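Local coordinates for enoyl-CoA hydratase/isomerase family protein (Bacillus anthracis, PDB 3KQF) that probably catalyses the reversible hydration of 2-trans-enoyl-CoA thioesters to 3-hydroxyacyl-CoA, as a crotonase-family enoyl-CoA hydratase, at residues 214-217 and 218-222; 230-233 and 234-237. One frame throughout, in Å; residues are numbered along the deposited sequence. Where two conformers were deposited one is given.

Contact 1 of 2, residues 214-217 and 218-222; sequences LAKE and AISNG
Ser220 and Lys216 meet one turn apart near the end of helix 209-222, where the serine bonds twice to a single carbonyl. Ser220 N reaches Lys216 O at 3.0 Å, and Ser220 OG donates to the same oxygen at 2.8 Å, the two arriving from opposite faces of the carbonyl plane. With OG beside the serine's own backbone N (chi1 -53°), the hydroxyl is turned back along the helix toward that oxygen. The neighbouring buried side is close-packed: Ile219 CG1 lies 3.2 Å from Ala215 O, and Ala215 and Ile219 both pack on Ile167 of the second subunit. Lys216, extended throughout, carries NZ away from the serine to a salt bridge with Asp125 and hydrogen bonds to Leu101 O and Gln103 O. The exposed side is looser. There Asn221 ND2 makes only a weak bond to Glu217 O, at 3.0 Å and bent to 135° at the hydrogen, beside the regular bond from Asn221 N. Ser220 OG also bonds to Lys164 NZ of the second subunit; that ammonium would be expected to polarise the hydroxyl and strengthen its donation to Lys216 O, coupling the helix turn to the subunit interface.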
loop_
_atom_site.group_PDB
_atom_site.type_symbol
_atom_site.label_atom_id
_atom_site.label_comp_id
_atom_site.label_asym_id
_atom_site.label_seq_id
_atom_site.Cartn_x
_atom_site.Cartn_y
_atom_site.Cartn_z
ATOM N N LEU A 214 -4.580 -8.852 20.736
ATOM C CA LEU A 214 -5.626 -9.236 19.767
ATOM C C LEU A 214 -5.584 -8.340 18.511
ATOM O O LEU A 214 -5.801 -8.819 17.388
ATOM C CB LEU A 214 -7.015 -9.228 20.435
ATOM C CG LEU A 214 -7.343 -10.432 21.309
ATOM C CD1 LEU A 214 -8.611 -10.184 22.162
ATOM C CD2 LEU A 214 -7.521 -11.686 20.442
ATOM N N ALA A 215 -5.294 -7.057 18.685
ATOM C CA ALA A 215 -5.148 -6.136 17.538
ATOM C C ALA A 215 -3.996 -6.583 16.649
ATOM O O ALA A 215 -4.109 -6.575 15.417
ATOM C CB ALA A 215 -4.938 -4.678 17.995
ATOM N N LYS A 216 -2.862 -6.944 17.258
ATOM C CA LYS A 216 -1.727 -7.423 16.473
ATOM C C LYS A 216 -2.134 -8.655 15.670
ATOM O O LYS A 216 -1.865 -8.735 14.485
ATOM C CB LYS A 216 -0.491 -7.696 17.357
ATOM C CG LYS A 216 0.680 -8.298 16.560
ATOM C CD LYS A 216 2.003 -8.352 17.284
ATOM C CE LYS A 216 3.127 -8.860 16.361
ATOM N NZ LYS A 216 4.449 -8.850 17.049
ATOM N N GLU A 217 -2.819 -9.601 16.306
ATOM C CA GLU A 217 -3.253 -10.808 15.607
ATOM C C GLU A 217 -4.248 -10.498 14.482
ATOM O O GLU A 217 -4.126 -11.030 13.388
ATOM C CB GLU A 217 -3.841 -11.821 16.585
ATOM C CG GLU A 217 -2.791 -12.440 17.482
ATOM C CD GLU A 217 -3.359 -13.501 18.423
ATOM O OE1 GLU A 217 -4.377 -13.229 19.097
ATOM O OE2 GLU A 217 -2.756 -14.593 18.505
ATOM N N ALA A 218 -5.229 -9.648 14.760
ATOM C CA ALA A 218 -6.247 -9.307 13.758
ATOM C C ALA A 218 -5.643 -8.580 12.530
ATOM O O ALA A 218 -5.949 -8.916 11.382
ATOM C CB ALA A 218 -7.347 -8.468 14.392
ATOM N N ILE A 219 -4.802 -7.596 12.780
ATOM C CA ILE A 219 -4.155 -6.842 11.692
ATOM C C ILE A 219 -3.195 -7.739 10.876
ATOM O O ILE A 219 -3.318 -7.840 9.680
ATOM C CB ILE A 219 -3.358 -5.629 12.238
ATOM C CG1 ILE A 219 -4.284 -4.612 12.937
ATOM C CG2 ILE A 219 -2.564 -4.957 11.100
ATOM C CD1 ILE A 219 -3.542 -3.546 13.807
ATOM N N SER A 220 -2.292 -8.435 11.561
ATOM C CA SER A 220 -1.219 -9.202 10.897
ATOM C C SER A 220 -1.749 -10.354 10.092
ATOM O O SER A 220 -1.194 -10.687 9.055
ATOM C CB SER A 220 -0.204 -9.722 11.918
ATOM O OG SER A 220 0.279 -8.667 12.739
ATOM N N ASN A 221 -2.788 -11.005 10.599
ATOM C CA ASN A 221 -3.401 -12.130 9.878
ATOM C C ASN A 221 -4.482 -11.680 8.906
ATOM O O ASN A 221 -4.556 -12.193 7.777
ATOM C CB ASN A 221 -3.958 -13.139 10.886
ATOM C CG ASN A 221 -2.860 -13.855 11.632
ATOM O OD1 ASN A 221 -2.022 -14.523 11.021
ATOM N ND2 ASN A 221 -2.884 -13.772 12.945
ATOM N N GLY A 222 -5.300 -10.705 9.315
ATOM C CA GLY A 222 -6.393 -10.213 8.474
ATOM C C GLY A 222 -5.935 -9.582 7.167
ATOM O O GLY A 222 -6.587 -9.747 6.130
#

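Contact 2 of 2, residues 230-233 and 234-237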
loop_
_atom_site.group_PDB
_atom_site.type_symbol
_atom_site.label_atom_id
_atom_site.label_comp_id
_atom_site.label_asym_id
_atom_site.label_seq_id
_atom_site.Cartn_x
_atom_site.Cartn_y
_atom_site.Cartn_z
ATOM N N GLY A 230 -11.244 -11.154 6.478
ATOM C CA GLY A 230 -10.564 -10.318 7.467
ATOM C C GLY A 230 -11.530 -9.729 8.487
ATOM O O GLY A 230 -11.256 -9.726 9.698
ATOM N N LEU A 231 -12.689 -9.285 8.013
ATOM C CA LEU A 231 -13.710 -8.736 8.904
ATOM C C LEU A 231 -14.244 -9.804 9.870
ATOM O O LEU A 231 -14.513 -9.518 11.048
ATOM C CB LEU A 231 -14.849 -8.102 8.117
ATOM C CG LEU A 231 -14.463 -6.866 7.272
ATOM C CD1 LEU A 231 -15.595 -6.540 6.297
ATOM C CD2 LEU A 231 -14.131 -5.698 8.125
ATOM N N GLN A 232 -14.360 -11.034 9.391
ATOM C CA GLN A 232 -14.838 -12.115 10.239
ATOM C C GLN A 232 -13.785 -12.436 11.304
ATOM O O GLN A 232 -14.136 -12.810 12.410
ATOM C CB GLN A 232 -15.157 -13.385 9.430
ATOM C CG GLN A 232 -15.962 -13.162 8.184
ATOM C CD GLN A 232 -17.156 -12.227 8.376
ATOM O OE1 GLN A 232 -17.979 -12.425 9.266
ATOM N NE2 GLN A 232 -17.259 -11.206 7.501
HETATM N N MSE A 233 -12.509 -12.297 10.971
HETATM C CA MSE A 233 -11.471 -12.555 11.955
HETATM C C MSE A 233 -11.481 -11.482 13.043
HETATM O O MSE A 233 -11.315 -11.783 14.231
HETATM C CB MSE A 233 -10.126 -12.682 11.277
HETATM C CG MSE A 233 -8.961 -12.461 12.171
HETATM SE SE MSE A 233 -7.400 -13.141 11.313
HETATM C CE MSE A 233 -7.860 -12.845 9.451
ATOM N N GLU A 234 -11.697 -10.241 12.637
ATOM C CA GLU A 234 -11.804 -9.136 13.587
ATOM C C GLU A 234 -12.981 -9.377 14.548
ATOM O O GLU A 234 -12.890 -9.100 15.751
ATOM C CB GLU A 234 -12.061 -7.841 12.855
ATOM C CG GLU A 234 -12.022 -6.598 13.760
ATOM C CD GLU A 234 -12.484 -5.358 13.046
ATOM O OE1 GLU A 234 -11.631 -4.608 12.497
ATOM O OE2 GLU A 234 -13.718 -5.173 12.945
ATOM N N LYS A 235 -14.092 -9.836 13.986
ATOM C CA LYS A 235 -15.312 -10.135 14.738
ATOM C C LYS A 235 -15.007 -11.118 15.852
ATOM O O LYS A 235 -15.357 -10.872 17.003
ATOM C CB LYS A 235 -16.391 -10.676 13.780
ATOM C CG LYS A 235 -17.770 -10.950 14.386
ATOM C CD LYS A 235 -18.766 -11.385 13.287
ATOM C CE LYS A 235 -18.818 -10.387 12.107
ATOM N NZ LYS A 235 -19.670 -10.882 10.962
ATOM N N GLN A 236 -14.327 -12.220 15.530
ATOM C CA GLN A 236 -13.979 -13.188 16.565
ATOM C C GLN A 236 -12.997 -12.581 17.587
ATOM O O GLN A 236 -13.130 -12.806 18.805
ATOM C CB GLN A 236 -13.424 -14.492 15.972
ATOM C CG GLN A 236 -13.206 -15.582 17.036
ATOM C CD GLN A 236 -14.483 -16.001 17.781
ATOM O OE1 GLN A 236 -15.575 -16.025 17.212
ATOM N NE2 GLN A 236 -14.329 -16.358 19.068
ATOM N N ALA A 237 -12.030 -11.800 17.108
ATOM C CA ALA A 237 -11.069 -11.165 18.003
ATOM C C ALA A 237 -11.769 -10.254 18.998
ATOM O O ALA A 237 -11.395 -10.221 20.177
ATOM C CB ALA A 237 -10.032 -10.386 17.222
HETATM O O HOH W 1 -15.635 -6.831 11.822
#
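Lys235 and Gln232 run side by side along one flank of helix 227-242, pointing the same way and joined at their ends. The lysine can be followed outward. Lys235 CB sits over the preceding turn, 3.4 Å from Gln232 O. The chain then runs out extended to CD and bends at chi3 (-53°), which brings Lys235 CE to 3.6 Å from Gln232 OE1. At the tip, Lys235 NZ donates to Gln232 OE1 at 2.8 Å. The ammonium stands 21° out of the amide plane. Gln232, folded at chi2 (-45°), meets it with the oxygen end of its amide, while NE2 bonds to His228 O one turn back. Both ends of the amide are therefore engaged, which sets its rotation. On another flank Glu234 spans toward Leu231 through a water, which donates to Leu231 O at 3.0 Å and to Glu234 OE2 at 2.8 Å. Leu231 O thus takes the water as well as the backbone N-H of Lys235. The same carboxylate crosses to the second subunit, OE1 bonding to Thr151 OG1 and OE2 to Gly149 N of that chain. Backbone bonds such as Glu234 N to Gly230 O, 3.0 Å long, continue the i to i+4 pattern. The whole is two turns of alpha-helix with an i to i+3 side-chain bond, Leu231, Glu234, Lys235 and Ala237 packing on the second subunit, within the C-terminal helical region of the crotonase fold.

Contacts 1 and 2 lie in series on the successive helices 209-222 and 227-242, with their centres about 9 Å apart. Met233 of contact 2, a selenomethionine, reaches over to the end of helix 209-222, where in one of its two conformers Met233 SE lies 3.5 Å from Asn221 CB; farther along the pair Leu214 CD1 comes to 3.4 Å from Ala237 O. Both contacts face the second subunit and share Thr151 there, which packs against Ala218 and bonds to Glu234, so the two helices meet a common part of that neighbour. A bound calcium ion lies about 10 Å from Gly222 and about 11 Å from Gly230, too far to be coordinated by either residue.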